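Local atomic coordinates of carbohydrate deacetylase Agd3 (Neosartorya fumigata, PDB entry 6NWZ), a protein that probably removes acetyl groups from galactosaminogalactan and is required for Aspergillus fumigatus biofilm formation. Residues W424-I430 and I592-E596. Numbering follows the deposited sequence.
Sequences WFTSNGI and ITHQE
Thr426 and Gln595 bring the two backbones closest, 5.0 Å from CA to CA, while Trp424 and Thr593 stand 6.2 Å apart by the same measure, so a short strand and the turn that follows it run beside the first turn of a helix. The helix start is a capping box: Glu596 N donates to Thr593 OG1, and Thr593 N donates in return to Glu596 OE1. Thr426 OG1 adds an acceptor from across the contact, taking the N-H of Gln595 at 3.0 Å in a bent bond, which ties the strand to the first turn of the helix. The same threonine lays its CG2 against Gln595 CB and against CD2 of the His594 ring, 3.7 Å from the latter.

Gln595 reaches the turn because CG lies opposite its own backbone N (chi1 -178°) and the chain stays extended beyond it. Its OE1 then receives two donors from one face of the amide plane: Ser427 N at 2.8 Å, nearly straight at 172°, and Ser427 OG at a longer 3.3 Å. This double hold probably helps fix the rotation of the amide. The side chains of Asn428 and Gln595 cross obliquely, the two amide planes turned 47° apart, and a water links Asn428 ND2 to Gln595 O. At the other end, Thr593 CG2 meets Trp424 CB at 3.7 Å and also touches CD1 of the indole.

Within the deacetylase domain, strand 424-426 pairs in parallel with strand 384-387, whose Ile386 touches both Thr426 and His594. Phe299 stacks on Trp424, Glu301 accepts from His594 N, and His594 ND1 bonds Gln253, so helix 594-607 begins packed against this sheet.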
loop_
_atom_site.group_PDB
_atom_site.type_symbol
_atom_site.label_atom_id
_atom_site.label_comp_id
_atom_site.label_asym_id
_atom_site.label_seq_id
_atom_site.Cartn_x
_atom_site.Cartn_y
_atom_site.Cartn_z
ATOM N N TRP A 424 18.460 2.200 11.535
ATOM C CA TRP A 424 17.406 2.632 10.624
ATOM C C TRP A 424 17.298 4.149 10.718
ATOM O O TRP A 424 16.708 4.681 11.663
ATOM C CB TRP A 424 16.091 1.947 10.974
ATOM C CG TRP A 424 16.111 0.468 10.740
ATOM C CD1 TRP A 424 16.621 -0.182 9.653
ATOM C CD2 TRP A 424 15.613 -0.549 11.618
ATOM N NE1 TRP A 424 16.461 -1.539 9.796
ATOM C CE2 TRP A 424 15.845 -1.791 10.993
ATOM C CE3 TRP A 424 14.991 -0.530 12.869
ATOM C CZ2 TRP A 424 15.475 -3.000 11.576
ATOM C CZ3 TRP A 424 14.627 -1.734 13.448
ATOM C CH2 TRP A 424 14.869 -2.951 12.801
ATOM N N PHE A 425 17.867 4.842 9.732
ATOM C CA PHE A 425 17.892 6.296 9.712
ATOM C C PHE A 425 17.733 6.800 8.284
ATOM O O PHE A 425 18.267 6.206 7.343
ATOM C CB PHE A 425 19.195 6.833 10.313
ATOM C CG PHE A 425 19.284 8.327 10.320
ATOM C CD1 PHE A 425 18.526 9.073 11.204
ATOM C CD2 PHE A 425 20.125 8.985 9.440
ATOM C CE1 PHE A 425 18.606 10.451 11.210
ATOM C CE2 PHE A 425 20.211 10.363 9.442
ATOM C CZ PHE A 425 19.452 11.097 10.327
ATOM N N THR A 426 16.997 7.900 8.135
ATOM C CA THR A 426 16.752 8.535 6.846
ATOM C C THR A 426 17.489 9.868 6.814
ATOM O O THR A 426 17.245 10.736 7.659
ATOM C CB THR A 426 15.254 8.747 6.610
ATOM O OG1 THR A 426 14.586 7.479 6.544
ATOM C CG2 THR A 426 15.019 9.509 5.321
ATOM N N SER A 427 18.388 10.028 5.839
ATOM C CA SER A 427 19.220 11.221 5.749
ATOM C C SER A 427 18.829 12.162 4.619
ATOM O O SER A 427 19.211 13.336 4.658
ATOM C CB SER A 427 20.698 10.830 5.583
ATOM O OG SER A 427 20.905 10.035 4.424
ATOM N N ASN A 428 18.080 11.686 3.626
ATOM C CA ASN A 428 17.704 12.497 2.476
ATOM C C ASN A 428 16.220 12.831 2.459
ATOM O O ASN A 428 15.710 13.292 1.431
ATOM C CB ASN A 428 18.098 11.787 1.179
ATOM C CG ASN A 428 17.379 10.463 0.997
ATOM O OD1 ASN A 428 16.816 9.916 1.943
ATOM N ND2 ASN A 428 17.402 9.940 -0.222
ATOM N N GLY A 429 15.516 12.613 3.566
ATOM C CA GLY A 429 14.088 12.859 3.606
ATOM C C GLY A 429 13.651 13.372 4.960
ATOM O O GLY A 429 14.325 13.175 5.977
ATOM N N ILE A 430 12.502 14.047 4.958
ATOM C CA ILE A 430 11.899 14.572 6.172
ATOM C C ILE A 430 10.412 14.254 6.161
ATOM O O ILE A 430 9.827 13.924 5.129
ATOM C CB ILE A 430 12.097 16.095 6.328
ATOM C CG1 ILE A 430 11.244 16.848 5.301
ATOM C CG2 ILE A 430 13.559 16.469 6.194
ATOM C CD1 ILE A 430 11.242 18.349 5.492
ATOM N N ILE A 592 10.289 -0.879 6.003
ATOM C CA ILE A 592 11.510 -0.273 5.491
ATOM C C ILE A 592 11.533 1.188 5.914
ATOM O O ILE A 592 10.497 1.793 6.197
ATOM C CB ILE A 592 11.635 -0.402 3.958
ATOM C CG1 ILE A 592 10.448 0.257 3.259
ATOM C CG2 ILE A 592 11.711 -1.855 3.560
ATOM C CD1 ILE A 592 10.448 0.059 1.759
ATOM N N THR A 593 12.739 1.751 5.964
ATOM C CA THR A 593 12.888 3.135 6.384
ATOM C C THR A 593 12.286 4.077 5.347
ATOM O O THR A 593 12.054 3.711 4.191
ATOM C CB THR A 593 14.358 3.493 6.605
ATOM O OG1 THR A 593 15.023 3.606 5.341
ATOM C CG2 THR A 593 15.044 2.434 7.450
ATOM N N HIS A 594 12.025 5.309 5.786
ATOM C CA HIS A 594 11.507 6.325 4.877
ATOM C C HIS A 594 12.415 6.479 3.667
ATOM O O HIS A 594 11.940 6.603 2.533
ATOM C CB HIS A 594 11.352 7.651 5.625
ATOM C CG HIS A 594 10.931 8.798 4.761
ATOM N ND1 HIS A 594 9.672 9.354 4.827
ATOM C CD2 HIS A 594 11.610 9.512 3.831
ATOM C CE1 HIS A 594 9.589 10.353 3.964
ATOM N NE2 HIS A 594 10.752 10.468 3.348
ATOM N N GLN A 595 13.732 6.448 3.893
ATOM C CA GLN A 595 14.691 6.546 2.798
ATOM C C GLN A 595 14.557 5.372 1.835
ATOM O O GLN A 595 14.549 5.562 0.613
ATOM C CB GLN A 595 16.107 6.626 3.368
ATOM C CG GLN A 595 17.199 6.791 2.331
ATOM C CD GLN A 595 18.485 7.343 2.921
ATOM O OE1 GLN A 595 18.493 7.883 4.027
ATOM N NE2 GLN A 595 19.580 7.209 2.184
ATOM N N GLU A 596 14.451 4.150 2.367
ATOM C CA GLU A 596 14.254 2.984 1.509
ATOM C C GLU A 596 12.912 3.050 0.794
ATOM O O GLU A 596 12.806 2.686 -0.383
ATOM C CB GLU A 596 14.345 1.696 2.331
ATOM C CG GLU A 596 15.737 1.354 2.839
ATOM C CD GLU A 596 15.742 0.148 3.764
ATOM O OE1 GLU A 596 15.324 0.285 4.936
ATOM O OE2 GLU A 596 16.160 -0.940 3.312
HETATM O O HOH W 1 16.155 7.439 -0.816
#